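Local coordinates for protein CTP:phosphocholine Cytidylyltransferase (Streptococcus pneumoniae, PDB 1JYK) that catalyses, as a CTP:phosphocholine cytidylyltransferase, the transfer of a cytidylyl group from CTP to phosphocholine, at residues A[27-33]-A[73-79]; A[44-50]-A[80-85]; A[141-147]-A[223-229]; A[192-196]-A[218-222]. One frame throughout, in Å; residues are numbered along the deposited sequence.

Interactions 1 and 3 are parallel strand pairs in one mixed sheet, on opposite sides of the chain's centre, their own centres about 20 Å apart. Interaction 1 is buried and almost wholly aliphatic; interaction 3 is partly buried and carries a cation-pi stack and glutamates at its surface. Interaction 2 joins the loops that leave the two strands of interaction 1 and touches it directly, with A32 against A49 and V78 against F85. Interaction 4, nested in the chain between the strands of interaction 3, seats helix 187-201 against the turn leading into strand 224-228. Interactions 2 and 4 replace strand pairing with single side-chain-to-carbonyl bonds and packed rings.

Interaction 1: A[27-33]-A[73-79]; sequences KAIILAA and DIIIIVG
I77 and I30 sit at the middle of two parallel strands, 27-32 and 74-78, whose axes come within 4.7 Å. Five backbone hydrogen bonds join them: A28 N to D73 O, I75 N to A28 O, I30 N to I75 O, I77 N to I30 O and A32 N to I77 O, the last noticeably bent at 136°. Beyond it a water takes over, giving a proton to A32 O and taking one from G79 N. The I77 side chain starts with CB beside I30 O. CG1, anti to its own carbonyl carbon (chi1 -50°), lies 3.8 Å from I30 O. The same CG1 also packs on I29 CG2 and, at 4.0 Å, on L31 CD2. CD1 then turns back along the strand toward CG2 of I75, and the other branch, CG2, meets A33 CB at 4.0 Å. On the other face of the sheet, I30 CD1 reaches I74 CG2 at 4.0 Å, and A32 CB rests on I76 CG2 at the same distance; helix 58-68, the link of this beta-alpha-beta crossover, covers that face through I59, Q62 and L66. At the N-terminal end of the pair K27 and D73 run side by side, the lysine CD 3.0 Å from D73 OD2. Their charged ends part: D73 OD2 pairs with R25, and K27 NZ with E23 and the carbonyl of A119. The result is an interior of interlocked branched aliphatic chains, whose direct hydrogen bonds across the pair are all main-chain, with charge confined to one end and a water to the other, where the chain enters the loop that in this family probably wraps the nucleotide.

Interaction 2: A[44-50]-A[80-85]; sequences ENTPKAL and YLKEQF
L50 CD1 stands over one face of the F85 ring, 4.0 Å from its centroid and 5° off the normal, a CH-pi contact. A49 CB approaches the edge of that ring, near its plane, and P47 CG comes obliquely to within 3.5 Å of F85 CE2. The Y80 ring has L81 CG of its own segment over its centre on one face, while E44 O lies near the ring plane at the hydroxyl edge; the OH itself is hydrogen-bonded to the carbonyl of T43. The Y80 side chain points its CG anti to the backbone N (chi1 178°), which carries the ring out toward E44. The third flat group, the Q84 amide, gives its NE2 proton to N45 O at 2.9 Å, nearly straight at 167° and lying in the amide plane. OE1 of the same amide takes a proton from a water that also donates to N45 O and accepts from T46 OG1, so both ends of the amide are tied to segment 44-50. Both segments are loops that leave neighbouring parallel strands of the Rossmann-like nucleotidyltransferase domain, and 44-50 holds the Pro-Lys pair that closes the family's glycine-rich signature; K48 forms a salt bridge with D127. P47 is the wedge between the loops: its CD lies 3.3 Å from Q84 OE1 and 3.8 Å from L81 CD1, and its CB meets Y80 O at 3.7 Å. L50 CD1 also reaches Q84 CB at 3.5 Å. A49 and F85 also both touch A32 of strand 27-32.

Interaction 3: A[141-147]-A[223-229]; sequences RSTYFSV and DVYVEEL
S142 O receives Y225 N at 2.8 Å, the first of five backbone hydrogen bonds that pair strands 142-146 and 224-228 in parallel. Y144 N to Y225 O, E227 N to Y144 O, S146 N to E227 O and L229 N to S146 O continue the series, and the axes of the two strand segments are 32° apart. Among the side chains, the guanidinium of R141 lies flat on the Y225 ring, centres 3.7 Å apart and planes 12° from parallel, a cation-pi stack. R141 CG sits in the crowded position between N and carbonyl carbon (chi1 73°); from there the extended chain passes over the ring, CD 3.6 Å from Y225 CD1, to bring CZ over CD2. At the guanidinium edge NH2 gives a proton to a water, which bonds only weakly to V226 O and E227 OE1. Outward, T143 CG2 lies over the rim of the F145 ring and meets E227 CB at 3.5 Å, while F145 CB packs on L229 CD1 at 3.7 Å. On the other face Y144 CD2 touches V224 CG1 at 3.6 Å, with W185 edge-to-face against the Y144 ring. Strand 182-185 flanks 142-146 on its far side, so main-chain bonding holds this stretch within the sheet; the R141 charge meets Y225 through its pi face and E227 only by way of the weakly held water.

Interaction 4: A[192-196]-A[218-222]; sequences KIVSF and NIKEL
K192 faces L222 and F196 faces N218, CA to CA 7.5 and 8.0 Å, so one turn of helix 187-201 lies along the short 3-10 turn 219-221 with the two chains running in opposite senses. The lysine supplies the one direct hydrogen bond between the segments: its chain, bent at chi3 (139°), carries NZ to E221 O at 2.8 Å, in the carbonyl plane. The carboxylate of E221 lies farther off, beyond contact with NZ. F196 fills the middle. Its ring is stacked on the side-chain amide of N218, planes 12° apart, with N218 CG 3.5 Å above the ring plane toward the rim. N218 CB makes a CH-pi contact, 3.8 Å from the F196 ring centroid. The opposite face looks onto K192 O, 3.2 Å above the plane over the ring centre; that carbonyl also accepts from F196 N and from S195 OG, so the ring lies over an oxygen already gripped by two donors. At the ring edge come E221 CB and L222 CD2. N218 ND2 is hydrogen-bonded to the carbonyl of M214, which probably limits rotation of the stacked amide. The two methyls of L222 part: CD2 meets K192 CB at 3.5 Å, and CD1 meets I193 CG1 at 4.0 Å. Helix 213-216 packs against this contact, V215 touching I193 and L222 and M214 touching F196, while I219 turns away to V166 and D168 of strand 166-170 and the chain continues from L222 into strand 224-228.

Interaction 1: A[27-33]-A[73-79]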
# COMPACT_ATOMS: atom_id res chain seq x y z
N LYS A 27 -8.22 1.28 10.82
CA LYS A 27 -7.82 2.51 10.15
C LYS A 27 -7.14 2.17 8.84
O LYS A 27 -7.10 1.02 8.43
CB LYS A 27 -6.87 3.33 11.02
CG LYS A 27 -7.09 3.16 12.51
CD LYS A 27 -5.85 3.57 13.31
CE LYS A 27 -4.88 2.41 13.46
NZ LYS A 27 -5.48 1.26 14.20
N ALA A 28 -6.59 3.19 8.20
CA ALA A 28 -5.89 2.98 6.94
C ALA A 28 -4.69 3.91 6.81
O ALA A 28 -4.74 5.08 7.20
CB ALA A 28 -6.84 3.19 5.77
N ILE A 29 -3.61 3.37 6.26
CA ILE A 29 -2.38 4.11 6.02
C ILE A 29 -2.18 4.08 4.51
O ILE A 29 -2.16 3.00 3.91
CB ILE A 29 -1.17 3.44 6.71
CG1 ILE A 29 -1.30 3.54 8.23
CG2 ILE A 29 0.13 4.07 6.23
CD1 ILE A 29 -0.56 2.44 8.99
N ILE A 30 -2.06 5.25 3.89
CA ILE A 30 -1.86 5.33 2.45
C ILE A 30 -0.45 5.84 2.19
O ILE A 30 -0.06 6.92 2.66
CB ILE A 30 -2.90 6.26 1.78
CG1 ILE A 30 -4.31 5.80 2.14
CG2 ILE A 30 -2.71 6.26 0.26
CD1 ILE A 30 -5.43 6.63 1.51
N LEU A 31 0.33 5.06 1.44
CA LEU A 31 1.70 5.42 1.12
C LEU A 31 1.73 6.29 -0.14
O LEU A 31 1.57 5.78 -1.25
CB LEU A 31 2.53 4.15 0.92
CG LEU A 31 2.49 3.14 2.06
CD1 LEU A 31 3.27 1.89 1.67
CD2 LEU A 31 3.05 3.75 3.33
N ALA A 32 1.94 7.59 0.04
CA ALA A 32 1.96 8.53 -1.07
C ALA A 32 3.13 9.53 -1.03
O ALA A 32 3.00 10.64 -1.53
CB ALA A 32 0.63 9.29 -1.11
N ALA A 33 4.27 9.13 -0.46
CA ALA A 33 5.41 10.05 -0.35
C ALA A 33 6.44 10.00 -1.48
O ALA A 33 7.14 10.98 -1.72
CB ALA A 33 6.10 9.83 0.99
N ASP A 73 -10.50 6.80 9.95
CA ASP A 73 -9.22 7.18 10.54
C ASP A 73 -8.21 6.86 9.45
O ASP A 73 -7.71 5.73 9.36
CB ASP A 73 -8.93 6.37 11.80
CG ASP A 73 -7.61 6.76 12.43
OD1 ASP A 73 -6.91 7.64 11.90
OD2 ASP A 73 -7.27 6.17 13.48
N ILE A 74 -7.92 7.86 8.63
CA ILE A 74 -7.01 7.72 7.51
C ILE A 74 -5.76 8.59 7.63
O ILE A 74 -5.85 9.80 7.83
CB ILE A 74 -7.75 8.04 6.19
CG1 ILE A 74 -8.95 7.10 6.03
CG2 ILE A 74 -6.81 7.94 4.99
CD1 ILE A 74 -9.98 7.58 5.05
N ILE A 75 -4.61 7.94 7.53
CA ILE A 75 -3.32 8.61 7.62
C ILE A 75 -2.61 8.49 6.27
O ILE A 75 -2.48 7.39 5.72
CB ILE A 75 -2.42 7.96 8.71
CG1 ILE A 75 -3.17 7.95 10.06
CG2 ILE A 75 -1.11 8.72 8.84
CD1 ILE A 75 -2.49 7.12 11.14
N ILE A 76 -2.17 9.62 5.73
CA ILE A 76 -1.48 9.61 4.46
C ILE A 76 -0.03 10.04 4.63
O ILE A 76 0.25 11.11 5.18
CB ILE A 76 -2.16 10.54 3.44
CG1 ILE A 76 -3.66 10.22 3.36
CG2 ILE A 76 -1.50 10.41 2.08
CD1 ILE A 76 -4.42 11.09 2.40
N ILE A 77 0.90 9.19 4.18
CA ILE A 77 2.31 9.52 4.25
C ILE A 77 2.64 10.34 3.01
O ILE A 77 2.52 9.85 1.88
CB ILE A 77 3.19 8.24 4.26
CG1 ILE A 77 2.69 7.25 5.32
CG2 ILE A 77 4.64 8.64 4.54
CD1 ILE A 77 2.46 7.86 6.69
N VAL A 78 3.05 11.59 3.21
CA VAL A 78 3.39 12.47 2.10
C VAL A 78 4.86 12.87 2.15
O VAL A 78 5.51 12.77 3.19
CB VAL A 78 2.50 13.77 2.12
CG1 VAL A 78 1.03 13.39 2.06
CG2 VAL A 78 2.79 14.60 3.37
N GLY A 79 5.37 13.32 1.01
CA GLY A 79 6.76 13.74 0.93
C GLY A 79 6.96 14.62 -0.29
O GLY A 79 6.98 15.85 -0.19
O HOH W 1 3.89 13.24 -1.28

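Interaction 2: A[44-50]-A[80-85]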
# COMPACT_ATOMS: atom_id res chain seq x y z
N GLU A 44 6.05 14.75 -12.97
CA GLU A 44 7.01 15.83 -13.01
C GLU A 44 6.59 16.98 -12.08
O GLU A 44 7.43 17.56 -11.38
CB GLU A 44 7.16 16.34 -14.44
CG GLU A 44 7.97 17.61 -14.53
CD GLU A 44 8.38 17.95 -15.95
OE1 GLU A 44 9.44 18.59 -16.11
OE2 GLU A 44 7.63 17.58 -16.88
N ASN A 45 5.30 17.30 -12.07
CA ASN A 45 4.78 18.38 -11.23
C ASN A 45 3.59 17.95 -10.41
O ASN A 45 2.93 18.77 -9.78
CB ASN A 45 4.35 19.57 -12.09
CG ASN A 45 5.52 20.23 -12.77
OD1 ASN A 45 6.05 19.71 -13.75
ND2 ASN A 45 5.92 21.39 -12.26
N THR A 46 3.30 16.65 -10.41
CA THR A 46 2.17 16.13 -9.66
C THR A 46 2.57 14.86 -8.93
O THR A 46 3.17 13.97 -9.53
CB THR A 46 1.00 15.78 -10.58
OG1 THR A 46 0.64 16.92 -11.35
CG2 THR A 46 -0.20 15.32 -9.76
N PRO A 47 2.28 14.78 -7.63
CA PRO A 47 2.64 13.55 -6.91
C PRO A 47 1.78 12.43 -7.50
O PRO A 47 0.63 12.67 -7.89
CB PRO A 47 2.31 13.87 -5.45
CG PRO A 47 1.32 15.00 -5.52
CD PRO A 47 1.63 15.77 -6.75
N LYS A 48 2.31 11.21 -7.57
CA LYS A 48 1.54 10.14 -8.17
C LYS A 48 0.18 9.87 -7.53
O LYS A 48 -0.76 9.46 -8.23
CB LYS A 48 2.37 8.85 -8.24
CG LYS A 48 2.65 8.19 -6.93
CD LYS A 48 3.70 7.11 -7.11
CE LYS A 48 3.99 6.42 -5.79
NZ LYS A 48 4.63 5.09 -6.01
N ALA A 49 0.04 10.10 -6.23
CA ALA A 49 -1.24 9.87 -5.55
C ALA A 49 -2.30 10.86 -6.03
O ALA A 49 -3.50 10.61 -5.89
CB ALA A 49 -1.07 9.99 -4.03
N LEU A 50 -1.85 11.97 -6.60
CA LEU A 50 -2.78 13.00 -7.07
C LEU A 50 -2.94 13.06 -8.59
O LEU A 50 -3.58 13.97 -9.12
CB LEU A 50 -2.36 14.36 -6.51
CG LEU A 50 -2.40 14.45 -4.97
CD1 LEU A 50 -2.04 15.86 -4.54
CD2 LEU A 50 -3.77 14.07 -4.43
N TYR A 80 7.08 13.98 -1.45
CA TYR A 80 7.26 14.67 -2.72
C TYR A 80 6.03 15.53 -3.02
O TYR A 80 4.91 15.01 -3.06
CB TYR A 80 7.47 13.63 -3.82
CG TYR A 80 7.62 14.20 -5.20
CD1 TYR A 80 6.74 13.85 -6.23
CD2 TYR A 80 8.66 15.08 -5.50
CE1 TYR A 80 6.89 14.36 -7.51
CE2 TYR A 80 8.82 15.60 -6.78
CZ TYR A 80 7.93 15.23 -7.78
OH TYR A 80 8.07 15.75 -9.05
N LEU A 81 6.23 16.83 -3.23
CA LEU A 81 5.14 17.78 -3.52
C LEU A 81 3.98 17.68 -2.52
O LEU A 81 2.81 17.82 -2.88
CB LEU A 81 4.62 17.56 -4.95
CG LEU A 81 5.65 17.62 -6.09
CD1 LEU A 81 5.00 17.28 -7.42
CD2 LEU A 81 6.27 19.00 -6.14
N LYS A 82 4.33 17.46 -1.25
CA LYS A 82 3.34 17.30 -0.19
C LYS A 82 2.30 18.41 -0.05
O LYS A 82 1.17 18.15 0.39
CB LYS A 82 4.04 17.09 1.15
CG LYS A 82 4.76 18.31 1.67
CD LYS A 82 5.42 18.01 3.01
CE LYS A 82 6.01 19.26 3.61
NZ LYS A 82 7.07 19.81 2.73
N GLU A 83 2.66 19.64 -0.42
CA GLU A 83 1.72 20.75 -0.29
C GLU A 83 0.45 20.58 -1.13
O GLU A 83 -0.57 21.21 -0.86
CB GLU A 83 2.41 22.08 -0.64
CG GLU A 83 2.93 22.18 -2.07
CD GLU A 83 4.28 21.48 -2.27
OE1 GLU A 83 4.94 21.11 -1.27
OE2 GLU A 83 4.68 21.31 -3.45
N GLN A 84 0.49 19.70 -2.13
CA GLN A 84 -0.68 19.48 -2.96
C GLN A 84 -1.72 18.62 -2.24
O GLN A 84 -2.87 18.56 -2.66
CB GLN A 84 -0.28 18.83 -4.29
CG GLN A 84 0.51 19.79 -5.19
CD GLN A 84 0.75 19.26 -6.59
OE1 GLN A 84 -0.10 18.57 -7.16
NE2 GLN A 84 1.90 19.60 -7.16
N PHE A 85 -1.31 17.98 -1.14
CA PHE A 85 -2.20 17.12 -0.35
C PHE A 85 -2.99 17.86 0.74
O PHE A 85 -3.96 17.33 1.27
CB PHE A 85 -1.40 16.01 0.34
CG PHE A 85 -0.85 14.97 -0.60
CD1 PHE A 85 -1.52 13.76 -0.80
CD2 PHE A 85 0.35 15.19 -1.26
CE1 PHE A 85 -1.00 12.79 -1.65
CE2 PHE A 85 0.88 14.22 -2.11
CZ PHE A 85 0.20 13.01 -2.31
O HOH W 2 -0.23 18.94 -9.91

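Interaction 3: A[141-147]-A[223-229]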
# COMPACT_ATOMS: atom_id res chain seq x y z
N ARG A 141 -8.02 -10.95 10.78
CA ARG A 141 -6.68 -11.49 10.63
C ARG A 141 -5.93 -10.74 9.55
O ARG A 141 -6.54 -10.17 8.64
CB ARG A 141 -6.73 -12.98 10.28
CG ARG A 141 -7.19 -13.27 8.87
CD ARG A 141 -7.77 -14.66 8.77
NE ARG A 141 -7.91 -15.09 7.38
CZ ARG A 141 -8.09 -16.35 7.00
NH1 ARG A 141 -8.15 -17.32 7.91
NH2 ARG A 141 -8.20 -16.66 5.72
N SER A 142 -4.60 -10.72 9.66
CA SER A 142 -3.75 -10.04 8.69
C SER A 142 -4.02 -10.64 7.31
O SER A 142 -4.03 -11.87 7.15
CB SER A 142 -2.28 -10.19 9.07
OG SER A 142 -2.06 -9.65 10.36
N THR A 143 -4.23 -9.77 6.33
CA THR A 143 -4.57 -10.22 4.99
C THR A 143 -3.89 -9.45 3.86
O THR A 143 -3.69 -8.24 3.94
CB THR A 143 -6.10 -10.09 4.75
OG1 THR A 143 -6.80 -10.81 5.76
CG2 THR A 143 -6.49 -10.60 3.38
N TYR A 144 -3.54 -10.19 2.81
CA TYR A 144 -2.96 -9.60 1.62
C TYR A 144 -4.06 -9.76 0.58
O TYR A 144 -4.50 -10.88 0.33
CB TYR A 144 -1.75 -10.39 1.13
CG TYR A 144 -0.43 -9.94 1.70
CD1 TYR A 144 0.07 -8.67 1.45
CD2 TYR A 144 0.32 -10.79 2.50
CE1 TYR A 144 1.29 -8.25 1.97
CE2 TYR A 144 1.54 -10.39 3.03
CZ TYR A 144 2.02 -9.12 2.77
OH TYR A 144 3.22 -8.73 3.29
N PHE A 145 -4.54 -8.66 0.01
CA PHE A 145 -5.56 -8.75 -1.04
C PHE A 145 -4.72 -8.84 -2.30
O PHE A 145 -4.09 -7.87 -2.72
CB PHE A 145 -6.44 -7.50 -1.02
CG PHE A 145 -7.31 -7.43 0.20
CD1 PHE A 145 -8.65 -7.82 0.14
CD2 PHE A 145 -6.78 -7.02 1.42
CE1 PHE A 145 -9.45 -7.81 1.29
CE2 PHE A 145 -7.57 -7.01 2.57
CZ PHE A 145 -8.91 -7.41 2.50
N SER A 146 -4.71 -10.03 -2.90
CA SER A 146 -3.87 -10.32 -4.07
C SER A 146 -4.52 -10.64 -5.41
O SER A 146 -5.44 -11.45 -5.49
CB SER A 146 -2.94 -11.48 -3.70
OG SER A 146 -2.13 -11.84 -4.80
N VAL A 147 -4.02 -10.01 -6.47
CA VAL A 147 -4.50 -10.27 -7.81
C VAL A 147 -3.44 -11.13 -8.50
O VAL A 147 -2.26 -11.08 -8.14
CB VAL A 147 -4.68 -8.96 -8.65
CG1 VAL A 147 -5.86 -8.14 -8.13
CG2 VAL A 147 -3.39 -8.15 -8.63
N ASP A 223 1.48 -14.63 11.05
CA ASP A 223 0.31 -15.32 10.54
C ASP A 223 -0.41 -14.33 9.63
O ASP A 223 -1.06 -13.39 10.10
CB ASP A 223 -0.62 -15.74 11.68
CG ASP A 223 -0.01 -16.82 12.55
OD1 ASP A 223 0.93 -17.51 12.10
OD2 ASP A 223 -0.48 -16.98 13.70
N VAL A 224 -0.28 -14.53 8.32
CA VAL A 224 -0.91 -13.67 7.33
C VAL A 224 -1.65 -14.54 6.33
O VAL A 224 -1.19 -15.63 5.99
CB VAL A 224 0.13 -12.82 6.56
CG1 VAL A 224 -0.56 -11.60 5.93
CG2 VAL A 224 1.26 -12.40 7.51
N TYR A 225 -2.78 -14.06 5.86
CA TYR A 225 -3.58 -14.83 4.93
C TYR A 225 -3.78 -14.12 3.61
O TYR A 225 -3.57 -12.92 3.50
CB TYR A 225 -4.91 -15.17 5.58
CG TYR A 225 -4.72 -16.03 6.79
CD1 TYR A 225 -4.32 -15.47 8.00
CD2 TYR A 225 -4.89 -17.41 6.73
CE1 TYR A 225 -4.10 -16.26 9.12
CE2 TYR A 225 -4.67 -18.21 7.84
CZ TYR A 225 -4.28 -17.63 9.03
OH TYR A 225 -4.08 -18.42 10.13
N VAL A 226 -4.18 -14.88 2.60
CA VAL A 226 -4.40 -14.33 1.27
C VAL A 226 -5.87 -14.27 0.90
O VAL A 226 -6.61 -15.24 1.08
CB VAL A 226 -3.65 -15.18 0.21
CG1 VAL A 226 -3.87 -14.60 -1.18
CG2 VAL A 226 -2.17 -15.22 0.53
N GLU A 227 -6.29 -13.11 0.39
CA GLU A 227 -7.65 -12.91 -0.07
C GLU A 227 -7.50 -12.77 -1.58
O GLU A 227 -7.05 -11.74 -2.06
CB GLU A 227 -8.24 -11.64 0.53
CG GLU A 227 -9.61 -11.26 -0.01
CD GLU A 227 -10.71 -12.21 0.42
OE1 GLU A 227 -10.57 -12.88 1.47
OE2 GLU A 227 -11.73 -12.30 -0.31
N GLU A 228 -7.84 -13.83 -2.31
CA GLU A 228 -7.72 -13.83 -3.75
C GLU A 228 -8.70 -12.88 -4.42
O GLU A 228 -9.92 -13.05 -4.31
CB GLU A 228 -7.92 -15.25 -4.28
CG GLU A 228 -6.93 -16.25 -3.70
CD GLU A 228 -7.01 -17.61 -4.37
OE1 GLU A 228 -8.13 -18.00 -4.76
OE2 GLU A 228 -5.96 -18.27 -4.51
N LEU A 229 -8.17 -11.89 -5.12
CA LEU A 229 -8.99 -10.91 -5.81
C LEU A 229 -9.16 -11.27 -7.27
O LEU A 229 -8.29 -11.90 -7.88
CB LEU A 229 -8.35 -9.52 -5.72
CG LEU A 229 -8.27 -8.80 -4.38
CD1 LEU A 229 -7.58 -7.46 -4.56
CD2 LEU A 229 -9.67 -8.59 -3.83
O HOH W 3 -8.34 -14.40 3.49

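Interaction 4: A[192-196]-A[218-222]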
# COMPACT_ATOMS: atom_id res chain seq x y z
N LYS A 192 4.40 -7.69 16.28
CA LYS A 192 5.61 -8.39 15.88
C LYS A 192 6.35 -7.58 14.83
O LYS A 192 7.57 -7.43 14.89
CB LYS A 192 5.27 -9.78 15.32
CG LYS A 192 4.77 -10.75 16.37
CD LYS A 192 4.75 -12.17 15.84
CE LYS A 192 5.24 -13.15 16.89
NZ LYS A 192 4.93 -14.55 16.51
N ILE A 193 5.61 -7.06 13.85
CA ILE A 193 6.23 -6.28 12.79
C ILE A 193 6.91 -5.01 13.33
O ILE A 193 7.97 -4.62 12.84
CB ILE A 193 5.18 -5.91 11.71
CG1 ILE A 193 4.83 -7.16 10.91
CG2 ILE A 193 5.73 -4.82 10.78
CD1 ILE A 193 3.53 -7.04 10.12
N VAL A 194 6.32 -4.37 14.34
CA VAL A 194 6.92 -3.15 14.88
C VAL A 194 8.27 -3.49 15.53
O VAL A 194 9.23 -2.73 15.41
CB VAL A 194 6.01 -2.47 15.93
CG1 VAL A 194 6.77 -1.36 16.65
CG2 VAL A 194 4.77 -1.88 15.24
N SER A 195 8.34 -4.63 16.20
CA SER A 195 9.59 -5.04 16.82
C SER A 195 10.64 -5.28 15.74
O SER A 195 11.82 -4.95 15.92
CB SER A 195 9.36 -6.30 17.66
OG SER A 195 9.36 -7.46 16.84
N PHE A 196 10.22 -5.84 14.61
CA PHE A 196 11.14 -6.09 13.50
C PHE A 196 11.57 -4.75 12.91
O PHE A 196 12.72 -4.58 12.48
CB PHE A 196 10.46 -6.92 12.40
CG PHE A 196 9.99 -8.27 12.86
CD1 PHE A 196 8.88 -8.86 12.26
CD2 PHE A 196 10.64 -8.94 13.89
CE1 PHE A 196 8.43 -10.11 12.68
CE2 PHE A 196 10.19 -10.19 14.32
CZ PHE A 196 9.08 -10.78 13.71
N ASN A 218 10.54 -12.12 7.77
CA ASN A 218 10.19 -12.69 9.07
C ASN A 218 8.90 -13.50 8.96
O ASN A 218 8.24 -13.76 9.96
CB ASN A 218 9.99 -11.56 10.10
CG ASN A 218 11.20 -10.66 10.23
OD1 ASN A 218 12.14 -10.98 10.95
ND2 ASN A 218 11.18 -9.52 9.54
N ILE A 219 8.55 -13.88 7.74
CA ILE A 219 7.31 -14.61 7.48
C ILE A 219 7.04 -15.80 8.40
O ILE A 219 5.90 -16.04 8.80
CB ILE A 219 7.26 -15.06 6.00
CG1 ILE A 219 5.86 -15.55 5.64
CG2 ILE A 219 8.31 -16.14 5.74
CD1 ILE A 219 4.75 -14.57 5.99
N LYS A 220 8.09 -16.53 8.76
CA LYS A 220 7.97 -17.69 9.64
C LYS A 220 7.44 -17.35 11.03
O LYS A 220 7.01 -18.24 11.76
CB LYS A 220 9.32 -18.40 9.76
CG LYS A 220 10.42 -17.85 8.83
CD LYS A 220 10.69 -16.36 9.09
CE LYS A 220 11.62 -15.73 8.05
NZ LYS A 220 11.39 -16.18 6.65
N GLU A 221 7.46 -16.07 11.39
CA GLU A 221 6.98 -15.63 12.70
C GLU A 221 5.61 -14.97 12.64
O GLU A 221 5.03 -14.65 13.67
CB GLU A 221 7.95 -14.62 13.31
CG GLU A 221 9.40 -14.98 13.15
CD GLU A 221 9.78 -16.15 14.01
OE1 GLU A 221 9.23 -16.26 15.13
OE2 GLU A 221 10.61 -16.96 13.56
N LEU A 222 5.09 -14.77 11.43
CA LEU A 222 3.82 -14.09 11.28
C LEU A 222 2.72 -14.94 10.67
O LEU A 222 2.97 -15.85 9.89
CB LEU A 222 4.01 -12.83 10.43
CG LEU A 222 5.15 -11.90 10.86
CD1 LEU A 222 5.50 -10.93 9.73
CD2 LEU A 222 4.75 -11.16 12.12